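Local coordinates for VgrG protein (PDB 4DTH) that is a toxin whose actin cross-linking domain binds ATP and magnesium and probably joins G-actin monomers covalently into oligomers, at residues A[16-21]-A[333-338]; A[25-30]-A[362-367]; A[62-67]-A[86-91]; A[233-238]-A[320-325]. All coordinates share one frame; numbering follows the deposited sequence. Where two conformers were deposited one is given.

Contact 1: residues A[16-21]-A[333-338]; sequences FPTHFP and INNATV. With ATP (adenosine-5'-triphosphate), chain B.
H19 and T337, paired in a parallel beta bridge, also bond through their side chains: ND1 of H19 lies 2.7 Å from OG1 of T337, a hydrogen bond whose direction stays open. The hydroxyl sits at the imidazole edge, in the ring plane. With chi1 at 64°, T337 holds OG1 over its own backbone, on the side of the H19 ring, while a second partner, a water, joins it to T18 OG1. The polar pair is therefore continued into a short bridged chain of three side chains.

The backbone evidence for the parallel pairing is a bond on each side of T337. Its N donates to T18 O at 2.8 Å, almost straight at 170°, and its O accepts from F20 N at the longer 3.2 Å. Before the bridge, T18 CB packs on N335 O at 3.3 Å.

Both segments also line the nucleotide site. ATP C8 lies 3.8 Å above one face of the F16 ring, toward its rim, and I333 CD1 comes within 3.4 Å of ATP O5'. F20 CE2 and A336 CB both approach the adenine amino group N6, the latter at 3.9 Å.

On its other side the 336-338 backbone pairs antiparallel with strand 343-352, A336 bonding to A347 and V338 to E345. Against strand 85-97, F16 rests on V92 and P95, and F20 on P95.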
# COMPACT_ATOMS: atom_id res chain seq x y z
N PHE A 16 -7.76 -5.31 -9.05
CA PHE A 16 -8.04 -5.86 -7.75
C PHE A 16 -9.54 -5.92 -7.52
O PHE A 16 -10.23 -4.92 -7.79
CB PHE A 16 -7.47 -4.95 -6.65
CG PHE A 16 -5.96 -4.88 -6.53
CD1 PHE A 16 -5.19 -6.04 -6.58
CD2 PHE A 16 -5.32 -3.67 -6.31
CE1 PHE A 16 -3.80 -5.98 -6.42
CE2 PHE A 16 -3.93 -3.61 -6.17
CZ PHE A 16 -3.18 -4.77 -6.23
N PRO A 17 -10.04 -7.02 -6.91
CA PRO A 17 -11.43 -7.00 -6.43
C PRO A 17 -11.51 -5.84 -5.41
O PRO A 17 -10.51 -5.52 -4.75
CB PRO A 17 -11.61 -8.35 -5.74
CG PRO A 17 -10.24 -8.86 -5.49
CD PRO A 17 -9.31 -8.24 -6.46
N THR A 18 -12.66 -5.17 -5.34
CA THR A 18 -12.84 -4.02 -4.45
C THR A 18 -13.68 -4.37 -3.23
O THR A 18 -13.56 -3.71 -2.20
CB THR A 18 -13.48 -2.85 -5.22
OG1 THR A 18 -14.70 -3.31 -5.82
CG2 THR A 18 -12.56 -2.25 -6.27
N HIS A 19 -14.56 -5.39 -3.34
CA HIS A 19 -15.46 -5.76 -2.26
C HIS A 19 -15.11 -7.05 -1.52
O HIS A 19 -14.86 -8.08 -2.14
CB HIS A 19 -16.92 -5.82 -2.74
CG HIS A 19 -17.90 -5.97 -1.62
ND1 HIS A 19 -18.38 -4.87 -0.93
CD2 HIS A 19 -18.37 -7.10 -1.03
CE1 HIS A 19 -19.16 -5.36 0.02
NE2 HIS A 19 -19.19 -6.69 -0.00
N PHE A 20 -15.18 -6.99 -0.18
CA PHE A 20 -14.99 -8.13 0.72
C PHE A 20 -16.07 -8.15 1.78
O PHE A 20 -16.50 -7.08 2.22
CB PHE A 20 -13.58 -8.16 1.34
CG PHE A 20 -12.55 -8.49 0.28
CD1 PHE A 20 -12.30 -9.80 -0.10
CD2 PHE A 20 -11.89 -7.47 -0.40
CE1 PHE A 20 -11.39 -10.10 -1.12
CE2 PHE A 20 -10.97 -7.77 -1.43
CZ PHE A 20 -10.73 -9.08 -1.78
N PRO A 21 -16.55 -9.35 2.21
CA PRO A 21 -17.61 -9.37 3.24
C PRO A 21 -17.18 -8.74 4.56
O PRO A 21 -17.98 -8.06 5.21
CB PRO A 21 -17.91 -10.86 3.42
CG PRO A 21 -16.69 -11.56 2.90
CD PRO A 21 -16.18 -10.72 1.78
N ILE A 333 -6.28 3.97 -2.11
CA ILE A 333 -7.17 2.87 -2.47
C ILE A 333 -8.51 3.37 -1.93
O ILE A 333 -8.79 3.27 -0.73
CB ILE A 333 -6.72 1.50 -1.88
CG1 ILE A 333 -5.32 1.13 -2.42
CG2 ILE A 333 -7.76 0.41 -2.22
CD1 ILE A 333 -4.50 0.19 -1.54
N ASN A 334 -9.29 4.03 -2.82
CA ASN A 334 -10.51 4.76 -2.45
C ASN A 334 -11.83 4.15 -2.87
O ASN A 334 -12.88 4.69 -2.53
CB ASN A 334 -10.40 6.20 -2.97
CG ASN A 334 -9.15 6.90 -2.49
OD1 ASN A 334 -8.62 6.59 -1.42
ND2 ASN A 334 -8.63 7.84 -3.27
N ASN A 335 -11.77 3.03 -3.60
CA ASN A 335 -12.95 2.34 -4.12
C ASN A 335 -13.19 0.99 -3.44
O ASN A 335 -13.96 0.17 -3.95
CB ASN A 335 -12.81 2.18 -5.64
CG ASN A 335 -11.59 1.41 -6.09
OD1 ASN A 335 -10.68 1.08 -5.31
ND2 ASN A 335 -11.53 1.11 -7.38
N ALA A 336 -12.52 0.72 -2.30
CA ALA A 336 -12.66 -0.54 -1.58
C ALA A 336 -13.91 -0.50 -0.70
O ALA A 336 -14.20 0.54 -0.09
CB ALA A 336 -11.43 -0.82 -0.73
N THR A 337 -14.66 -1.60 -0.66
CA THR A 337 -15.89 -1.68 0.13
C THR A 337 -15.97 -2.96 0.95
O THR A 337 -15.28 -3.95 0.66
CB THR A 337 -17.14 -1.49 -0.76
OG1 THR A 337 -17.21 -2.57 -1.69
CG2 THR A 337 -17.18 -0.14 -1.49
N VAL A 338 -16.83 -2.96 1.99
CA VAL A 338 -17.02 -4.07 2.92
C VAL A 338 -18.53 -4.29 3.20
O VAL A 338 -19.34 -3.40 2.90
CB VAL A 338 -16.18 -3.83 4.21
CG1 VAL A 338 -16.74 -4.52 5.44
CG2 VAL A 338 -14.74 -4.25 4.00
PG ATP B . 1.86 3.26 -3.00
O1G ATP B . 2.09 2.97 -1.55
O2G ATP B . 0.89 4.40 -3.17
O3G ATP B . 3.13 3.61 -3.72
PB ATP B . 0.72 1.49 -4.96
O1B ATP B . -0.10 2.56 -5.57
O2B ATP B . 1.88 1.19 -5.88
O3B ATP B . 1.23 1.94 -3.63
PA ATP B . -1.56 -0.05 -4.30
O1A ATP B . -2.18 1.26 -3.99
O2A ATP B . -2.37 -0.68 -5.44
O3A ATP B . -0.16 0.17 -4.76
O5' ATP B . -1.60 -0.96 -2.99
C5' ATP B . -1.28 -2.35 -3.17
C4' ATP B . -1.48 -3.16 -1.92
O4' ATP B . -2.85 -2.99 -1.43
C3' ATP B . -1.31 -4.66 -2.13
O3' ATP B . -0.75 -5.31 -0.99
C2' ATP B . -2.75 -5.11 -2.38
O2' ATP B . -2.95 -6.51 -2.23
C1' ATP B . -3.45 -4.27 -1.33
N9 ATP B . -4.90 -4.14 -1.46
C8 ATP B . -5.59 -3.64 -2.53
N7 ATP B . -6.89 -3.64 -2.36
C5 ATP B . -7.07 -4.18 -1.10
C6 ATP B . -8.21 -4.44 -0.31
N6 ATP B . -9.47 -4.17 -0.71
N1 ATP B . -8.02 -4.96 0.92
C2 ATP B . -6.78 -5.22 1.33
N3 ATP B . -5.63 -5.02 0.69
C4 ATP B . -5.84 -4.49 -0.53
O HOH W 1 -16.65 -2.27 -4.28

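Contact 2: residues A[25-30]-A[362-367]; sequences IGIENE and YLPKTE. With MG (magnesium ion), chain E; ATP (adenosine-5'-triphosphate), chain B.
I25 supplies the one CH-pi contact: its CD1 stands over a face of the Y362 ring, 3.8 Å from the centroid and 15° off the normal. CG2 of the same isoleucine reaches the ring at CD1 and CE1, so both ends of the branched chain bear on the tyrosine.

The remaining touch is mostly apolar. I27 has CG1 flanked by both its backbone N and its carbonyl carbon (chi1 63°), from where CD1 extends to P364 CD at 3.7 Å and lies equally close to Y362 O. Its other branch, CG2, meets L363 CD2 at 3.9 Å, the two side chains passing alongside each other head to tail. N29 comes up against the P364 ring as well.

Metal and nucleotide contacts occupy the reverse of the strand. E28 points away from 362-367, extended beyond CG, and its OE2 binds a magnesium ion at 2.6 Å; E28 is shared by two metal sites, one with E90 and the other with Q174 and E351. G26 brings its CA to 3.1 Å from ATP O2'.

Strand 24-30 runs antiparallel between strands 85-97 and 173-180. The 362-367 loop crosses the face bearing I25, I27 and N29, the one turned from ATP, beside helix 101-124, whose M111 touches I27, N29 and P364 and whose V104 meets Y362. The Y362 hydroxyl bonds to M98 O, and P364 O to Q173.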
# COMPACT_ATOMS: atom_id res chain seq x y z
N ILE A 25 -6.92 -8.53 3.30
CA ILE A 25 -5.48 -8.38 3.38
C ILE A 25 -4.83 -8.58 2.02
O ILE A 25 -5.23 -9.47 1.27
CB ILE A 25 -4.85 -9.29 4.49
CG1 ILE A 25 -3.35 -8.98 4.72
CG2 ILE A 25 -5.11 -10.78 4.23
CD1 ILE A 25 -2.84 -9.26 6.10
N GLY A 26 -3.84 -7.74 1.76
CA GLY A 26 -2.99 -7.81 0.58
C GLY A 26 -1.55 -7.78 1.02
O GLY A 26 -1.25 -7.30 2.12
N ILE A 27 -0.65 -8.33 0.20
CA ILE A 27 0.78 -8.36 0.54
C ILE A 27 1.62 -7.86 -0.64
O ILE A 27 1.22 -8.00 -1.79
CB ILE A 27 1.28 -9.74 1.07
CG1 ILE A 27 1.14 -10.86 -0.01
CG2 ILE A 27 0.59 -10.13 2.40
CD1 ILE A 27 1.87 -12.21 0.31
N GLU A 28 2.78 -7.28 -0.32
CA GLU A 28 3.76 -6.77 -1.28
C GLU A 28 5.06 -7.44 -0.93
O GLU A 28 5.43 -7.50 0.25
CB GLU A 28 3.90 -5.25 -1.20
CG GLU A 28 2.67 -4.52 -1.71
CD GLU A 28 2.65 -3.05 -1.33
OE1 GLU A 28 2.61 -2.74 -0.12
OE2 GLU A 28 2.67 -2.21 -2.25
N ASN A 29 5.73 -8.00 -1.93
CA ASN A 29 6.90 -8.81 -1.70
C ASN A 29 7.98 -8.57 -2.75
O ASN A 29 7.89 -9.09 -3.87
CB ASN A 29 6.41 -10.27 -1.74
CG ASN A 29 7.38 -11.34 -1.39
OD1 ASN A 29 7.23 -12.49 -1.83
ND2 ASN A 29 8.34 -11.03 -0.56
N GLU A 30 8.99 -7.76 -2.39
CA GLU A 30 10.09 -7.43 -3.30
C GLU A 30 11.08 -8.59 -3.33
O GLU A 30 11.50 -9.09 -2.29
CB GLU A 30 10.76 -6.12 -2.90
CG GLU A 30 11.68 -5.52 -3.95
CD GLU A 30 12.45 -4.30 -3.49
OE1 GLU A 30 13.01 -3.60 -4.37
OE2 GLU A 30 12.49 -4.03 -2.27
N TYR A 362 0.92 -14.31 7.15
CA TYR A 362 0.37 -13.98 5.83
C TYR A 362 1.46 -13.86 4.76
O TYR A 362 1.16 -13.78 3.57
CB TYR A 362 -0.42 -12.65 5.91
CG TYR A 362 -1.68 -12.74 6.74
CD1 TYR A 362 -2.89 -13.13 6.17
CD2 TYR A 362 -1.67 -12.43 8.10
CE1 TYR A 362 -4.05 -13.23 6.93
CE2 TYR A 362 -2.84 -12.52 8.87
CZ TYR A 362 -4.02 -12.92 8.28
OH TYR A 362 -5.17 -13.01 9.02
N LEU A 363 2.73 -13.82 5.19
CA LEU A 363 3.85 -13.59 4.29
C LEU A 363 4.64 -14.86 3.96
O LEU A 363 4.92 -15.66 4.85
CB LEU A 363 4.79 -12.49 4.86
CG LEU A 363 4.40 -11.00 4.65
CD1 LEU A 363 4.42 -10.59 3.17
CD2 LEU A 363 3.07 -10.64 5.31
N PRO A 364 5.02 -15.04 2.67
CA PRO A 364 5.83 -16.22 2.32
C PRO A 364 7.25 -16.08 2.84
O PRO A 364 7.79 -14.97 2.92
CB PRO A 364 5.79 -16.24 0.79
CG PRO A 364 5.57 -14.81 0.40
CD PRO A 364 4.79 -14.16 1.50
N LYS A 365 7.85 -17.22 3.22
CA LYS A 365 9.21 -17.25 3.76
C LYS A 365 10.07 -18.18 2.90
O LYS A 365 9.69 -19.34 2.74
CB LYS A 365 9.20 -17.76 5.24
CG LYS A 365 7.85 -17.64 5.98
CD LYS A 365 7.06 -18.98 6.04
CE LYS A 365 5.67 -18.82 6.65
NZ LYS A 365 4.95 -20.13 6.74
N THR A 366 11.23 -17.69 2.37
CA THR A 366 12.13 -18.53 1.57
C THR A 366 12.65 -19.68 2.47
O THR A 366 13.10 -19.43 3.58
CB THR A 366 13.33 -17.73 1.00
OG1 THR A 366 12.86 -16.73 0.10
CG2 THR A 366 14.34 -18.61 0.25
N GLU A 367 12.57 -20.90 1.96
CA GLU A 367 13.05 -22.09 2.66
C GLU A 367 14.55 -22.21 2.58
O GLU A 367 15.14 -22.13 1.50
MG MG E . 3.08 -2.11 -4.78
PG ATP B . 1.86 3.26 -3.00
O1G ATP B . 2.09 2.97 -1.55
O2G ATP B . 0.89 4.40 -3.17
O3G ATP B . 3.13 3.61 -3.72
PB ATP B . 0.72 1.49 -4.96
O1B ATP B . -0.10 2.56 -5.57
O2B ATP B . 1.88 1.19 -5.88
O3B ATP B . 1.23 1.94 -3.63
PA ATP B . -1.56 -0.05 -4.30
O1A ATP B . -2.18 1.26 -3.99
O2A ATP B . -2.37 -0.68 -5.44
O3A ATP B . -0.16 0.17 -4.76
O5' ATP B . -1.60 -0.96 -2.99
C5' ATP B . -1.28 -2.35 -3.17
C4' ATP B . -1.48 -3.16 -1.92
O4' ATP B . -2.85 -2.99 -1.43
C3' ATP B . -1.31 -4.66 -2.13
O3' ATP B . -0.75 -5.31 -0.99
C2' ATP B . -2.75 -5.11 -2.38
O2' ATP B . -2.95 -6.51 -2.23
C1' ATP B . -3.45 -4.27 -1.33
N9 ATP B . -4.90 -4.14 -1.46
C8 ATP B . -5.59 -3.64 -2.53
N7 ATP B . -6.89 -3.64 -2.36
C5 ATP B . -7.07 -4.18 -1.10
C6 ATP B . -8.21 -4.44 -0.31
N6 ATP B . -9.47 -4.17 -0.71
N1 ATP B . -8.02 -4.96 0.92
C2 ATP B . -6.78 -5.22 1.33
N3 ATP B . -5.63 -5.02 0.69
C4 ATP B . -5.84 -4.49 -0.53

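Contact 3: residues A[62-67]-A[86-91]; sequences KDMNQG and THTVEL
K62 folds CG back over its own main chain (chi1 56°) and stays extended beyond it, which carries CD over the centre of the H87 ring, the lysine chain and the histidine lying flank to flank with a common direction. CD stands 3.5 Å from the ring centroid, a CH-pi contact over the face, and a water links K62 NZ to H87 NE2. K62 NZ also bonds to S42 O.

A chi1 of 59° brings T88 OG1 to M64 N, from which it accepts at 3.0 Å; the hydroxyl is also hydrogen-bonded to E30 OE1. Together with D63 N to T88 O at 2.8 Å and T88 N to M64 O at 2.9 Å, the M64 bond makes three between T88 and segment 62-67. They span the place where the register slips by one between the pairs K62-V89 and N65-H87, a beta bulge. Farther along, Q66 N and G67 O bond to T86, and N65 OD1 takes G67 N in an Asx turn.

At the bulge itself, the carboxylates of D63 and E90 stack with planes 10° apart, OD2 to OE2 3.8 Å. One water joins K62 O to E90 OE1, which it reaches at 2.6 Å. E30 OE1 also lies near D63 OD2, so acidic groups cluster next to E90, which reaches the magnesium site; the magnesium and the water on E90 would probably ease the repulsion at that carboxylate.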
# COMPACT_ATOMS: atom_id res chain seq x y z
N LYS A 62 7.15 -4.14 -11.70
CA LYS A 62 8.45 -3.49 -11.55
C LYS A 62 8.30 -2.62 -10.29
O LYS A 62 7.19 -2.16 -9.98
CB LYS A 62 8.84 -2.65 -12.78
CG LYS A 62 7.85 -1.57 -13.22
CD LYS A 62 8.49 -0.62 -14.23
CE LYS A 62 7.47 0.30 -14.84
NZ LYS A 62 8.09 1.37 -15.67
N ASP A 63 9.38 -2.42 -9.56
CA ASP A 63 9.30 -1.67 -8.32
C ASP A 63 10.34 -0.54 -8.27
O ASP A 63 10.05 0.56 -8.74
CB ASP A 63 9.40 -2.64 -7.12
CG ASP A 63 9.25 -2.08 -5.71
OD1 ASP A 63 8.76 -0.94 -5.57
OD2 ASP A 63 9.60 -2.80 -4.76
N MET A 64 11.54 -0.81 -7.71
CA MET A 64 12.58 0.20 -7.56
C MET A 64 13.42 0.32 -8.81
O MET A 64 14.01 -0.67 -9.24
CB MET A 64 13.50 -0.13 -6.36
CG MET A 64 12.77 -0.35 -5.07
SD MET A 64 11.84 1.10 -4.56
CE MET A 64 11.06 0.46 -3.08
N ASN A 65 13.52 1.56 -9.35
CA ASN A 65 14.35 1.81 -10.53
C ASN A 65 15.83 1.62 -10.17
O ASN A 65 16.34 2.29 -9.26
CB ASN A 65 14.10 3.22 -11.10
CG ASN A 65 14.92 3.52 -12.34
OD1 ASN A 65 16.15 3.59 -12.30
ND2 ASN A 65 14.26 3.68 -13.47
N GLN A 66 16.52 0.72 -10.90
CA GLN A 66 17.95 0.41 -10.68
C GLN A 66 18.86 0.92 -11.82
O GLN A 66 19.98 0.42 -11.97
CB GLN A 66 18.17 -1.09 -10.43
CG GLN A 66 17.32 -1.73 -9.33
CD GLN A 66 17.91 -1.55 -7.94
OE1 GLN A 66 17.51 -0.66 -7.19
NE2 GLN A 66 18.83 -2.43 -7.55
N GLY A 67 18.37 1.88 -12.59
CA GLY A 67 19.13 2.47 -13.69
C GLY A 67 18.80 1.93 -15.06
O GLY A 67 18.04 0.97 -15.19
N THR A 86 15.95 -0.71 -15.81
CA THR A 86 15.98 -1.89 -14.94
C THR A 86 15.25 -1.57 -13.63
O THR A 86 15.38 -0.45 -13.12
CB THR A 86 17.43 -2.33 -14.73
OG1 THR A 86 18.00 -2.75 -15.97
CG2 THR A 86 17.57 -3.42 -13.73
N HIS A 87 14.49 -2.53 -13.10
CA HIS A 87 13.77 -2.38 -11.84
C HIS A 87 13.85 -3.65 -11.05
O HIS A 87 13.97 -4.73 -11.63
CB HIS A 87 12.29 -2.03 -12.08
CG HIS A 87 12.05 -0.78 -12.87
ND1 HIS A 87 11.68 0.40 -12.25
CD2 HIS A 87 12.05 -0.57 -14.20
CE1 HIS A 87 11.52 1.29 -13.22
NE2 HIS A 87 11.74 0.75 -14.41
N THR A 88 13.67 -3.55 -9.73
CA THR A 88 13.52 -4.75 -8.91
C THR A 88 12.09 -5.27 -9.23
O THR A 88 11.26 -4.54 -9.78
CB THR A 88 13.68 -4.44 -7.42
OG1 THR A 88 12.71 -3.46 -7.03
CG2 THR A 88 15.08 -3.95 -7.07
N VAL A 89 11.83 -6.54 -8.92
CA VAL A 89 10.54 -7.17 -9.15
C VAL A 89 9.82 -7.26 -7.81
O VAL A 89 10.38 -7.74 -6.82
CB VAL A 89 10.65 -8.55 -9.83
CG1 VAL A 89 9.32 -9.30 -9.80
CG2 VAL A 89 11.16 -8.42 -11.26
N GLU A 90 8.56 -6.82 -7.79
CA GLU A 90 7.74 -6.92 -6.60
C GLU A 90 6.48 -7.73 -6.91
O GLU A 90 5.78 -7.44 -7.89
CB GLU A 90 7.39 -5.53 -6.07
CG GLU A 90 6.58 -5.57 -4.78
CD GLU A 90 6.17 -4.20 -4.30
OE1 GLU A 90 5.65 -3.41 -5.12
OE2 GLU A 90 6.34 -3.92 -3.09
N LEU A 91 6.21 -8.74 -6.09
CA LEU A 91 5.02 -9.58 -6.22
C LEU A 91 3.96 -8.98 -5.32
O LEU A 91 4.20 -8.76 -4.13
CB LEU A 91 5.30 -11.06 -5.87
CG LEU A 91 6.51 -11.73 -6.57
CD1 LEU A 91 6.55 -13.21 -6.25
CD2 LEU A 91 6.48 -11.50 -8.09
O HOH W 2 10.39 0.80 -17.27
O HOH W 3 5.26 -2.40 -7.49
O HOH W 4 6.48 -1.02 -3.44

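Contact 4: residues A[233-238]-A[320-325]; sequences SIYLKT and QYFQDG
F322 and Y235 form the tight part of this helix-helix contact, an offset stack with ring centroids 4.9 Å apart and planes at 27°. The overlap is with the rim: F322 CD2 stands 3.6 Å above the tyrosine plane, and F322 CB nestles under the phenol end, 3.3 Å from Y235 OH. Each side chain reaches out from its own helix, so the two overlap in antiparallel fashion; with CG anti to the carbonyl carbon (chi1 -72°), F322 carries its ring across the tyrosine to T238.

The far end of F322 is also covered. T238 meets its ring at the edge, OG1 lying 3.3 Å from CZ, while I234 CG2 sits over a face at 4.2 Å from CZ. That threonine hydroxyl is already committed, donating to I234 O at 2.9 Å; T238 N bonds to the same carbonyl from the opposite face of its plane, so the oxygen is gripped twice.

By contrast, Q323 is exposed and makes no close side-chain contact with 233-238. Here the helix stops. D324 leaves helical angles and G325, with positive phi, is the C-prime residue of a Schellman motif.

Helix 221-245 thus packs through I234, Y235 and T238 on the last turn of helix 312-323. M299, I302 and L306 of helix 292-307 also touch Y235, W275 of helix 269-275 touches I234 and T238, and the loop residue P283 meets F322.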
# COMPACT_ATOMS: atom_id res chain seq x y z
N SER A 233 -6.66 12.39 14.45
CA SER A 233 -5.37 11.71 14.60
C SER A 233 -4.52 11.85 13.33
O SER A 233 -3.34 12.16 13.42
CB SER A 233 -5.56 10.25 14.97
OG SER A 233 -6.15 10.15 16.26
N ILE A 234 -5.14 11.67 12.15
CA ILE A 234 -4.45 11.80 10.86
C ILE A 234 -4.00 13.24 10.62
O ILE A 234 -2.86 13.46 10.22
CB ILE A 234 -5.31 11.24 9.69
CG1 ILE A 234 -5.38 9.70 9.78
CG2 ILE A 234 -4.75 11.71 8.31
CD1 ILE A 234 -6.24 9.04 8.73
N TYR A 235 -4.90 14.22 10.85
CA TYR A 235 -4.59 15.64 10.64
C TYR A 235 -3.43 16.09 11.54
O TYR A 235 -2.51 16.75 11.05
CB TYR A 235 -5.82 16.53 10.88
CG TYR A 235 -6.88 16.54 9.80
CD1 TYR A 235 -7.21 15.38 9.10
CD2 TYR A 235 -7.66 17.68 9.57
CE1 TYR A 235 -8.26 15.37 8.18
CE2 TYR A 235 -8.69 17.68 8.64
CZ TYR A 235 -9.01 16.52 7.97
OH TYR A 235 -10.02 16.55 7.04
N LEU A 236 -3.47 15.70 12.83
CA LEU A 236 -2.43 16.05 13.80
C LEU A 236 -1.10 15.40 13.45
O LEU A 236 -0.07 16.07 13.52
CB LEU A 236 -2.84 15.70 15.24
CG LEU A 236 -4.00 16.50 15.84
CD1 LEU A 236 -4.29 16.03 17.27
CD2 LEU A 236 -3.73 18.01 15.82
N LYS A 237 -1.11 14.11 13.05
CA LYS A 237 0.10 13.41 12.63
C LYS A 237 0.71 14.05 11.37
O LYS A 237 1.94 14.19 11.30
CB LYS A 237 -0.15 11.90 12.42
CG LYS A 237 1.10 11.09 12.06
CD LYS A 237 2.12 11.03 13.21
CE LYS A 237 3.24 10.08 12.88
NZ LYS A 237 4.17 9.98 14.03
N THR A 238 -0.15 14.46 10.41
CA THR A 238 0.33 15.11 9.18
C THR A 238 1.05 16.42 9.54
O THR A 238 2.14 16.68 9.02
CB THR A 238 -0.81 15.29 8.17
OG1 THR A 238 -1.35 14.00 7.86
CG2 THR A 238 -0.33 15.94 6.86
N GLN A 320 -7.41 22.38 5.12
CA GLN A 320 -7.84 22.58 3.73
C GLN A 320 -7.36 21.45 2.81
O GLN A 320 -8.12 20.98 1.97
CB GLN A 320 -7.36 23.94 3.19
CG GLN A 320 -8.03 24.34 1.85
CD GLN A 320 -7.32 25.42 1.06
OE1 GLN A 320 -6.19 25.83 1.35
NE2 GLN A 320 -7.95 25.88 -0.01
N TYR A 321 -6.09 21.03 2.98
CA TYR A 321 -5.51 19.96 2.19
C TYR A 321 -6.39 18.71 2.22
O TYR A 321 -6.76 18.19 1.17
CB TYR A 321 -4.09 19.64 2.68
CG TYR A 321 -3.46 18.48 1.95
CD1 TYR A 321 -2.92 18.65 0.67
CD2 TYR A 321 -3.40 17.21 2.52
CE1 TYR A 321 -2.35 17.58 -0.02
CE2 TYR A 321 -2.83 16.13 1.84
CZ TYR A 321 -2.31 16.32 0.57
OH TYR A 321 -1.74 15.28 -0.09
N PHE A 322 -6.74 18.25 3.43
CA PHE A 322 -7.57 17.06 3.57
C PHE A 322 -9.03 17.26 3.16
O PHE A 322 -9.65 16.31 2.70
CB PHE A 322 -7.42 16.45 4.96
CG PHE A 322 -6.08 15.77 5.15
CD1 PHE A 322 -5.67 14.75 4.30
CD2 PHE A 322 -5.23 16.17 6.18
CE1 PHE A 322 -4.43 14.13 4.47
CE2 PHE A 322 -3.98 15.55 6.34
CZ PHE A 322 -3.59 14.53 5.49
N GLN A 323 -9.54 18.48 3.33
CA GLN A 323 -10.92 18.85 2.98
C GLN A 323 -11.14 18.79 1.45
O GLN A 323 -12.19 18.30 1.02
CB GLN A 323 -11.23 20.24 3.56
CG GLN A 323 -12.44 20.95 2.98
CD GLN A 323 -12.53 22.34 3.55
OE1 GLN A 323 -11.93 23.29 3.03
NE2 GLN A 323 -13.24 22.48 4.66
N ASP A 324 -10.15 19.24 0.64
CA ASP A 324 -10.20 19.24 -0.82
C ASP A 324 -9.86 17.87 -1.42
O ASP A 324 -9.66 17.75 -2.63
CB ASP A 324 -9.33 20.38 -1.38
CG ASP A 324 -9.75 21.78 -0.93
OD1 ASP A 324 -10.81 21.91 -0.26
OD2 ASP A 324 -9.01 22.74 -1.23
N GLY A 325 -9.78 16.85 -0.56
CA GLY A 325 -9.51 15.47 -0.95
C GLY A 325 -8.04 15.09 -1.04
O GLY A 325 -7.68 14.19 -1.79

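How the contacts relate
Contacts 2 and 4 are buried and largely apolar, one joining a strand to a loop and the other two helices; contacts 1 and 3 are only partly buried, hydrogen-bonded strand pairings, with one bridging water in contact 1 and several in contact 3. Contacts 1 and 2 both touch ATP, from strands that follow each other in the chain. Contact 3 joins contact 2 directly: strands 24-30 and 85-97 are neighbours, N29 N reaches L91 O at 2.8 Å and E30 OE1 reaches T88 OG1 at 2.7 Å. E28 of contact 2 and E90 of contact 3 bind one magnesium site. Contact 4 stands apart, its centre about 31 Å from the centres of contacts 2 and 3, in the helical part.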